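Esterase Rv0045c (Mycobacterium tuberculosis, PDB 6WYN) hydrolyses carboxylic esters, preferring short, straight-chain alkyl esters, and is probably involved in ester and lipid metabolism, although its physiological substrate is unknown. Local coordinates at residues V172-S183 with L262-P272; S210-T218 with V227-F235. All blocks are in the same frame, centred on the assembly; numbering follows the deposited sequence. Where two conformers were deposited one is given.

Interaction 1. Residues V172-S183 with L262-P272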
loop_
_atom_site.group_PDB
_atom_site.type_symbol
_atom_site.label_atom_id
_atom_site.label_comp_id
_atom_site.label_asym_id
_atom_site.label_seq_id
_atom_site.Cartn_x
_atom_site.Cartn_y
_atom_site.Cartn_z
ATOM N N VAL A 172 -16.245 -5.339 3.877
ATOM C CA VAL A 172 -15.594 -4.070 4.340
ATOM C C VAL A 172 -16.533 -3.338 5.298
ATOM O O VAL A 172 -17.530 -2.772 4.809
ATOM C CB VAL A 172 -15.279 -3.136 3.154
ATOM C CG1 VAL A 172 -14.573 -1.861 3.600
ATOM C CG2 VAL A 172 -14.494 -3.829 2.051
ATOM N N GLY A 173 -16.229 -3.338 6.588
ATOM C CA GLY A 173 -17.007 -2.571 7.577
ATOM C C GLY A 173 -16.556 -1.119 7.611
ATOM O O GLY A 173 -17.415 -0.243 7.841
ATOM N N GLU A 174 -15.260 -0.859 7.362
ATOM C CA GLU A 174 -14.613 0.438 7.682
ATOM C C GLU A 174 -13.381 0.628 6.786
ATOM O O GLU A 174 -12.655 -0.361 6.597
ATOM C CB GLU A 174 -14.340 0.319 9.177
ATOM C CG GLU A 174 -13.767 1.525 9.809
ATOM C CD GLU A 174 -14.782 2.415 10.500
ATOM O OE1 GLU A 174 -15.840 1.915 10.982
ATOM O OE2 GLU A 174 -14.481 3.606 10.566
ATOM N N LEU A 175 -13.212 1.808 6.188
ATOM C CA LEU A 175 -12.058 2.139 5.318
ATOM C C LEU A 175 -11.160 3.153 6.025
ATOM O O LEU A 175 -11.662 4.178 6.550
ATOM C CB LEU A 175 -12.503 2.749 3.997
ATOM C CG LEU A 175 -13.233 1.817 3.041
ATOM C CD1 LEU A 175 -14.020 2.594 2.001
ATOM C CD2 LEU A 175 -12.252 0.893 2.362
ATOM N N VAL A 176 -9.858 2.938 5.931
ATOM C CA VAL A 176 -8.850 3.966 6.271
ATOM C C VAL A 176 -8.047 4.201 5.004
ATOM O O VAL A 176 -7.394 3.247 4.525
ATOM C CB VAL A 176 -7.979 3.550 7.461
ATOM C CG1 VAL A 176 -6.980 4.630 7.778
ATOM C CG2 VAL A 176 -8.812 3.193 8.697
ATOM N N LEU A 177 -8.129 5.422 4.474
ATOM C CA LEU A 177 -7.401 5.881 3.278
ATOM C C LEU A 177 -6.128 6.561 3.748
ATOM O O LEU A 177 -6.230 7.574 4.542
ATOM C CB LEU A 177 -8.264 6.863 2.477
ATOM C CG LEU A 177 -9.550 6.311 1.875
ATOM C CD1 LEU A 177 -10.237 7.399 1.078
ATOM C CD2 LEU A 177 -9.290 5.123 0.951
ATOM N N VAL A 178 -4.976 6.143 3.239
ATOM C CA VAL A 178 -3.710 6.842 3.587
ATOM C C VAL A 178 -3.298 7.729 2.424
ATOM O O VAL A 178 -2.867 7.213 1.376
ATOM C CB VAL A 178 -2.636 5.862 4.054
ATOM C CG1 VAL A 178 -1.342 6.538 4.436
ATOM C CG2 VAL A 178 -3.160 5.055 5.221
ATOM N N ASP A 179 -3.360 9.056 2.677
ATOM C CA ASP A 179 -2.907 10.148 1.795
ATOM C C ASP A 179 -3.426 9.985 0.363
ATOM O O ASP A 179 -2.662 10.227 -0.557
ATOM C CB ASP A 179 -1.383 10.273 1.845
ATOM C CG ASP A 179 -0.889 11.707 1.652
ATOM O OD1 ASP A 179 -1.375 12.576 2.374
ATOM O OD2 ASP A 179 -0.035 11.954 0.741
ATOM N N VAL A 180 -4.703 9.719 0.179
ATOM C CA VAL A 180 -5.290 9.690 -1.179
ATOM C C VAL A 180 -6.794 9.972 -1.149
ATOM O O VAL A 180 -7.468 9.618 -0.191
ATOM C CB VAL A 180 -4.991 8.324 -1.835
ATOM C CG1 VAL A 180 -5.844 7.234 -1.197
ATOM C CG2 VAL A 180 -5.176 8.379 -3.346
ATOM N N THR A 181 -7.290 10.527 -2.254
ATOM C CA THR A 181 -8.728 10.532 -2.641
ATOM C C THR A 181 -8.772 10.216 -4.144
ATOM O O THR A 181 -7.757 10.318 -4.822
ATOM C CB THR A 181 -9.401 11.884 -2.344
ATOM O OG1 THR A 181 -8.993 12.770 -3.393
ATOM C CG2 THR A 181 -9.019 12.484 -1.002
ATOM N N PRO A 182 -9.940 9.901 -4.737
ATOM C CA PRO A 182 -10.008 9.709 -6.189
ATOM C C PRO A 182 -9.409 10.891 -6.951
ATOM O O PRO A 182 -8.547 10.693 -7.808
ATOM C CB PRO A 182 -11.494 9.569 -6.422
ATOM C CG PRO A 182 -11.950 8.902 -5.155
ATOM C CD PRO A 182 -11.232 9.674 -4.066
ATOM N N SER A 183 -9.794 12.121 -6.577
ATOM C CA SER A 183 -9.298 13.345 -7.266
ATOM C C SER A 183 -7.774 13.445 -7.155
ATOM O O SER A 183 -7.112 13.828 -8.137
ATOM C CB SER A 183 -9.993 14.583 -6.744
ATOM O OG SER A 183 -11.399 14.448 -6.896
ATOM N N LEU A 262 -15.361 5.883 -9.803
ATOM C CA LEU A 262 -14.844 5.718 -8.428
ATOM C C LEU A 262 -15.580 6.674 -7.460
ATOM O O LEU A 262 -15.945 6.215 -6.360
ATOM C CB LEU A 262 -13.338 5.973 -8.491
ATOM C CG LEU A 262 -12.537 5.426 -7.322
ATOM C CD1 LEU A 262 -12.795 3.942 -7.105
ATOM C CD2 LEU A 262 -11.064 5.707 -7.571
ATOM N N TRP A 263 -15.843 7.929 -7.851
ATOM C CA TRP A 263 -16.755 8.827 -7.080
ATOM C C TRP A 263 -18.177 8.274 -6.979
ATOM O O TRP A 263 -18.776 8.457 -5.919
ATOM C CB TRP A 263 -16.751 10.244 -7.630
ATOM C CG TRP A 263 -15.541 11.030 -7.239
ATOM C CD1 TRP A 263 -14.590 11.536 -8.071
ATOM C CD2 TRP A 263 -15.127 11.351 -5.899
ATOM N NE1 TRP A 263 -13.656 12.223 -7.354
ATOM C CE2 TRP A 263 -13.954 12.122 -6.014
ATOM C CE3 TRP A 263 -15.665 11.112 -4.623
ATOM C CZ2 TRP A 263 -13.268 12.594 -4.899
ATOM C CZ3 TRP A 263 -15.005 11.605 -3.515
ATOM C CH2 TRP A 263 -13.830 12.354 -3.658
ATOM N N ASP A 264 -18.707 7.563 -7.985
ATOM C CA ASP A 264 -20.034 6.910 -7.845
ATOM C C ASP A 264 -19.961 5.856 -6.763
ATOM O O ASP A 264 -20.952 5.728 -6.008
ATOM C CB ASP A 264 -20.529 6.278 -9.138
ATOM C CG ASP A 264 -20.884 7.340 -10.148
ATOM O OD1 ASP A 264 -21.291 8.437 -9.713
ATOM O OD2 ASP A 264 -20.649 7.096 -11.325
ATOM N N ASP A 265 -18.852 5.113 -6.706
ATOM C CA ASP A 265 -18.630 4.101 -5.634
ATOM C C ASP A 265 -18.608 4.773 -4.257
ATOM O O ASP A 265 -19.263 4.243 -3.389
ATOM C CB ASP A 265 -17.352 3.296 -5.850
ATOM C CG ASP A 265 -17.435 2.353 -7.031
ATOM O OD1 ASP A 265 -18.588 2.076 -7.498
ATOM O OD2 ASP A 265 -16.359 1.925 -7.494
ATOM N N VAL A 266 -17.885 5.881 -4.077
ATOM C CA VAL A 266 -17.913 6.676 -2.798
ATOM C C VAL A 266 -19.354 7.096 -2.459
ATOM O O VAL A 266 -19.752 6.944 -1.284
ATOM C CB VAL A 266 -16.995 7.909 -2.866
ATOM C CG1 VAL A 266 -17.163 8.768 -1.616
ATOM C CG2 VAL A 266 -15.540 7.508 -3.071
ATOM N N ASP A 267 -20.134 7.563 -3.444
ATOM C CA ASP A 267 -21.540 7.982 -3.198
ATOM C C ASP A 267 -22.355 6.797 -2.677
ATOM O O ASP A 267 -23.183 7.033 -1.764
ATOM C CB ASP A 267 -22.225 8.532 -4.451
ATOM C CG ASP A 267 -21.688 9.862 -4.922
ATOM O OD1 ASP A 267 -21.020 10.503 -4.138
ATOM O OD2 ASP A 267 -21.889 10.206 -6.098
ATOM N N ALA A 268 -22.082 5.574 -3.150
ATOM C CA ALA A 268 -22.867 4.358 -2.820
ATOM C C ALA A 268 -22.366 3.634 -1.560
ATOM O O ALA A 268 -23.198 2.994 -0.924
ATOM C CB ALA A 268 -22.860 3.415 -4.000
ATOM N N LEU A 269 -21.066 3.641 -1.243
ATOM C CA LEU A 269 -20.482 2.870 -0.088
ATOM C C LEU A 269 -21.276 3.189 1.163
ATOM O O LEU A 269 -21.445 4.398 1.376
ATOM C CB LEU A 269 -19.070 3.368 0.270
ATOM C CG LEU A 269 -18.032 3.189 -0.806
ATOM C CD1 LEU A 269 -16.694 3.679 -0.339
ATOM C CD2 LEU A 269 -18.007 1.734 -1.210
ATOM N N SER A 270 -21.521 2.230 2.052
ATOM C CA SER A 270 -21.937 2.567 3.445
ATOM C C SER A 270 -20.756 2.474 4.431
ATOM O O SER A 270 -20.876 2.983 5.522
ATOM C CB SER A 270 -23.089 1.721 3.904
ATOM O OG SER A 270 -22.726 0.369 3.780
ATOM N N ALA A 271 -19.629 1.862 4.093
ATOM C CA ALA A 271 -18.491 1.803 5.045
ATOM C C ALA A 271 -18.048 3.220 5.421
ATOM O O ALA A 271 -17.795 4.036 4.550
ATOM C CB ALA A 271 -17.364 1.051 4.407
ATOM N N PRO A 272 -17.933 3.568 6.710
ATOM C CA PRO A 272 -17.283 4.810 7.116
ATOM C C PRO A 272 -15.853 4.927 6.581
ATOM O O PRO A 272 -15.156 3.934 6.458
ATOM C CB PRO A 272 -17.272 4.722 8.654
ATOM C CG PRO A 272 -18.487 3.839 8.954
ATOM C CD PRO A 272 -18.421 2.798 7.855
#
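The pyrrolidine ring of Pro182 lies over one face of the Trp263 indole, crossing it at about a right angle, with CB 3.8 Å from the centroid of the five-membered ring in a CH-pi contact. Its CG and CD run on above the six-membered ring, and Leu262 CD2 closes on Pro182 CB from 4.1 Å, so the proline fills a hollow between indole and leucine. At the indole edge, in its plane, Ser183 OG receives a weak, bent hydrogen bond from Trp263 NE1 (3.2 Å, 134°); this hydroxyl is also bonded to Glu291. Between these ends, strand 174-178 of the alpha/beta-hydrolase sheet leads to Asp179, assigned to the catalytic triad and hydrogen-bonded to His310, while helix 260-268 lies against helices 156-167 and 286-295 and precedes the neighbouring parallel strand 273-278. Where the two strands begin, Leu175 N bonds almost straight to Pro272 O (2.9 Å, 174°). Nearby, Leu175 CD1 meets Leu269 CD1 crosswise at 3.7 Å, and Ala271 CB settles against the carbonyl oxygens of Val172 and Gly173, 3.7 Å from Gly173 O. Bent at chi2 (97°), Glu174 brings OE2 to 3.6 Å from Pro272 CB, its carboxylate salt-bridged to Arg300.

Interaction 2. Residues S210-T218 with V227-F235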
loop_
_atom_site.group_PDB
_atom_site.type_symbol
_atom_site.label_atom_id
_atom_site.label_comp_id
_atom_site.label_asym_id
_atom_site.label_seq_id
_atom_site.Cartn_x
_atom_site.Cartn_y
_atom_site.Cartn_z
ATOM N N SER A 210 24.232 -3.242 -9.066
ATOM C CA SER A 210 24.369 -3.565 -7.635
ATOM C C SER A 210 23.066 -3.248 -6.908
ATOM O O SER A 210 22.206 -2.526 -7.477
ATOM C CB SER A 210 25.533 -2.829 -7.037
ATOM O OG SER A 210 25.291 -1.435 -7.056
ATOM N N PHE A 211 22.957 -3.779 -5.696
ATOM C CA PHE A 211 21.945 -3.380 -4.696
ATOM C C PHE A 211 22.138 -1.882 -4.415
ATOM O O PHE A 211 21.143 -1.161 -4.494
ATOM C CB PHE A 211 22.061 -4.253 -3.440
ATOM C CG PHE A 211 21.112 -3.864 -2.338
ATOM C CD1 PHE A 211 19.811 -4.334 -2.316
ATOM C CD2 PHE A 211 21.521 -3.026 -1.316
ATOM C CE1 PHE A 211 18.937 -3.963 -1.301
ATOM C CE2 PHE A 211 20.649 -2.655 -0.302
ATOM C CZ PHE A 211 19.362 -3.132 -0.292
ATOM N N GLN A 212 23.383 -1.443 -4.160
ATOM C CA GLN A 212 23.718 -0.054 -3.747
ATOM C C GLN A 212 23.137 0.954 -4.743
ATOM O O GLN A 212 22.635 1.965 -4.308
ATOM C CB GLN A 212 25.229 0.125 -3.601
ATOM C CG GLN A 212 25.635 1.513 -3.101
ATOM C CD GLN A 212 25.084 1.784 -1.723
ATOM O OE1 GLN A 212 25.165 0.942 -0.835
ATOM N NE2 GLN A 212 24.495 2.954 -1.531
ATOM N N ALA A 213 23.161 0.662 -6.040
ATOM C CA ALA A 213 22.648 1.540 -7.120
ATOM C C ALA A 213 21.126 1.749 -7.010
ATOM O O ALA A 213 20.589 2.846 -7.377
ATOM C CB ALA A 213 22.990 0.914 -8.451
ATOM N N MET A 214 20.405 0.729 -6.561
ATOM C CA MET A 214 18.952 0.898 -6.307
ATOM C C MET A 214 18.773 1.735 -5.037
ATOM O O MET A 214 17.954 2.670 -5.035
ATOM C CB MET A 214 18.300 -0.480 -6.188
ATOM C CG MET A 214 18.531 -1.318 -7.447
ATOM S SD MET A 214 17.570 -2.834 -7.357
ATOM C CE MET A 214 16.177 -2.404 -8.384
ATOM N N LEU A 215 19.598 1.460 -4.024
ATOM C CA LEU A 215 19.613 2.217 -2.756
ATOM C C LEU A 215 19.976 3.694 -3.023
ATOM O O LEU A 215 19.296 4.541 -2.455
ATOM C CB LEU A 215 20.559 1.519 -1.789
ATOM C CG LEU A 215 20.630 2.150 -0.407
ATOM C CD1 LEU A 215 19.265 2.288 0.231
ATOM C CD2 LEU A 215 21.559 1.364 0.483
ATOM N N ASP A 216 20.868 3.989 -3.970
ATOM C CA ASP A 216 21.323 5.373 -4.310
ATOM C C ASP A 216 20.152 6.182 -4.877
ATOM O O ASP A 216 19.959 7.317 -4.455
ATOM C CB ASP A 216 22.517 5.329 -5.274
ATOM C CG ASP A 216 23.841 4.948 -4.602
ATOM O OD1 ASP A 216 23.951 5.055 -3.339
ATOM O OD2 ASP A 216 24.790 4.579 -5.343
ATOM N N LEU A 217 19.359 5.554 -5.747
ATOM C CA LEU A 217 18.112 6.090 -6.336
ATOM C C LEU A 217 17.094 6.411 -5.229
ATOM O O LEU A 217 16.523 7.495 -5.214
ATOM C CB LEU A 217 17.631 4.994 -7.291
ATOM C CG LEU A 217 17.019 5.486 -8.591
ATOM C CD1 LEU A 217 17.964 6.461 -9.295
ATOM C CD2 LEU A 217 16.657 4.299 -9.488
ATOM N N THR A 218 16.917 5.519 -4.260
ATOM C CA THR A 218 15.927 5.671 -3.163
ATOM C C THR A 218 16.428 6.754 -2.194
ATOM O O THR A 218 15.640 7.581 -1.717
ATOM C CB THR A 218 15.748 4.306 -2.506
ATOM O OG1 THR A 218 15.400 3.381 -3.539
ATOM C CG2 THR A 218 14.711 4.318 -1.425
ATOM N N VAL A 227 18.809 5.706 6.471
ATOM C CA VAL A 227 19.215 4.824 5.361
ATOM C C VAL A 227 19.038 3.351 5.770
ATOM O O VAL A 227 18.948 2.545 4.888
ATOM C CB VAL A 227 20.636 5.156 4.902
ATOM C CG1 VAL A 227 21.656 4.870 5.996
ATOM C CG2 VAL A 227 21.002 4.421 3.651
ATOM N N LYS A 228 18.935 2.988 7.035
ATOM C CA LYS A 228 18.688 1.555 7.355
ATOM C C LYS A 228 17.211 1.268 7.019
ATOM O O LYS A 228 16.962 0.227 6.399
ATOM C CB LYS A 228 19.093 1.250 8.794
ATOM C CG LYS A 228 18.993 -0.215 9.214
ATOM C CD LYS A 228 19.437 -0.516 10.667
ATOM C CE LYS A 228 18.313 -0.369 11.668
ATOM N NZ LYS A 228 18.568 -1.164 12.892
ATOM N N SER A 229 16.289 2.200 7.297
ATOM C CA SER A 229 14.872 2.074 6.863
ATOM C C SER A 229 14.795 2.027 5.335
ATOM O O SER A 229 14.092 1.144 4.813
ATOM C CB SER A 229 14.020 3.161 7.426
ATOM O OG SER A 229 13.985 3.040 8.832
ATOM N N LEU A 230 15.519 2.908 4.631
ATOM C CA LEU A 230 15.491 2.899 3.142
ATOM C C LEU A 230 16.026 1.571 2.582
ATOM O O LEU A 230 15.418 1.049 1.615
ATOM C CB LEU A 230 16.293 4.076 2.590
ATOM C CG LEU A 230 15.745 5.467 2.912
ATOM C CD1 LEU A 230 16.631 6.553 2.282
ATOM C CD2 LEU A 230 14.287 5.621 2.456
ATOM N N ARG A 231 17.132 1.080 3.133
ATOM C CA ARG A 231 17.796 -0.193 2.727
ATOM C C ARG A 231 16.789 -1.353 2.884
ATOM O O ARG A 231 16.718 -2.226 2.012
ATOM C CB ARG A 231 19.041 -0.371 3.607
ATOM C CG ARG A 231 19.831 -1.645 3.356
ATOM C CD ARG A 231 21.125 -1.776 4.165
ATOM N NE ARG A 231 22.013 -0.618 3.988
ATOM C CZ ARG A 231 22.942 -0.459 3.021
ATOM N NH1 ARG A 231 23.149 -1.402 2.105
ATOM N NH2 ARG A 231 23.673 0.655 2.984
ATOM N N ARG A 232 16.069 -1.376 4.009
ATOM C CA ARG A 232 15.078 -2.455 4.273
ATOM C C ARG A 232 13.998 -2.397 3.191
ATOM O O ARG A 232 13.622 -3.465 2.668
ATOM C CB ARG A 232 14.474 -2.237 5.663
ATOM C CG ARG A 232 13.426 -3.254 6.088
ATOM C CD ARG A 232 13.487 -3.476 7.587
ATOM N NE ARG A 232 12.683 -2.559 8.382
ATOM C CZ ARG A 232 13.137 -1.475 9.004
ATOM N NH1 ARG A 232 14.413 -1.139 8.916
ATOM N NH2 ARG A 232 12.309 -0.722 9.706
ATOM N N GLY A 233 13.535 -1.189 2.862
ATOM C CA GLY A 233 12.486 -1.017 1.845
ATOM C C GLY A 233 12.949 -1.511 0.488
ATOM O O GLY A 233 12.167 -2.244 -0.209
ATOM N N VAL A 234 14.181 -1.179 0.111
ATOM C CA VAL A 234 14.759 -1.611 -1.190
ATOM C C VAL A 234 14.951 -3.144 -1.207
ATOM O O VAL A 234 14.591 -3.757 -2.196
ATOM C CB VAL A 234 16.069 -0.875 -1.497
ATOM C CG1 VAL A 234 16.766 -1.456 -2.724
ATOM C CG2 VAL A 234 15.846 0.625 -1.687
ATOM N N PHE A 235 15.531 -3.732 -0.167
ATOM C CA PHE A 235 15.617 -5.205 -0.014
ATOM C C PHE A 235 14.284 -5.905 -0.388
ATOM O O PHE A 235 14.245 -6.780 -1.272
ATOM C CB PHE A 235 16.002 -5.499 1.424
ATOM C CG PHE A 235 15.974 -6.959 1.754
ATOM C CD1 PHE A 235 16.776 -7.846 1.053
ATOM C CD2 PHE A 235 15.128 -7.439 2.737
ATOM C CE1 PHE A 235 16.752 -9.200 1.355
ATOM C CE2 PHE A 235 15.099 -8.795 3.032
ATOM C CZ PHE A 235 15.915 -9.664 2.348
#
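Helix-helix packing of interlocking side chains joins 211-218 to 227-235, two consecutive helices at the periphery of the fold, whose axes approach to 9.7 Å at 120°. Val234 is one knob, seated among Phe211, Met214, Leu215 and Thr218: its CG1 meets Phe211 CE1 at 3.6 Å, and its CG2 reaches Thr218 OG1 at 3.4 Å. That hydroxyl is turned back to donate to Met214 O, one turn earlier, so Thr218 presents its polar atom to the valine methyl without losing a partner. Leu215 answers as the opposing knob among Val227, Leu230, Arg231 and Val234. With CG anti to the backbone N (chi1 -177°), its two methyls divide the work: CD1 rests on the helix backbone near Arg231 N, and CD2 lies over one face of the Arg231 guanidinium, 3.4 Å from CZ. The Phe211 ring approaches the second helix edge-on, CZ 3.6 Å from Arg231 O and CE1 equally near Phe235 N; Trp246 meets this ring edge-to-face. Arg231 bends at chi3, bringing NH1 to 3.7 Å from Phe211 CE2, with ring and guanidinium planes 31° apart. This is knobs-into-holes packing between consecutive, steeply crossed helices, here probably part of the inserted cap domain of this esterase.

Interaction 2 is nested within the chain loop closed by interaction 1, yet their centres lie 33 Å apart on opposite sides of the chain's centre, and their nearest atoms remain about 16 Å apart. The 172-183/262-272 contact is mostly buried and belongs to the catalytic core: it combines a backbone bond at the start of neighbouring sheet strands with aromatic and aliphatic packing. The 210-218/227-235 contact is more peripheral and only partly buried, joining two helices by van der Waals contact without a hydrogen bond between them, with an exposed arginine whose guanidinium is covered on one face by a leucine methyl. They share no secondary-structure element, although helix 182-200, begun in interaction 1, is followed in the chain by helix 211-221 of interaction 2.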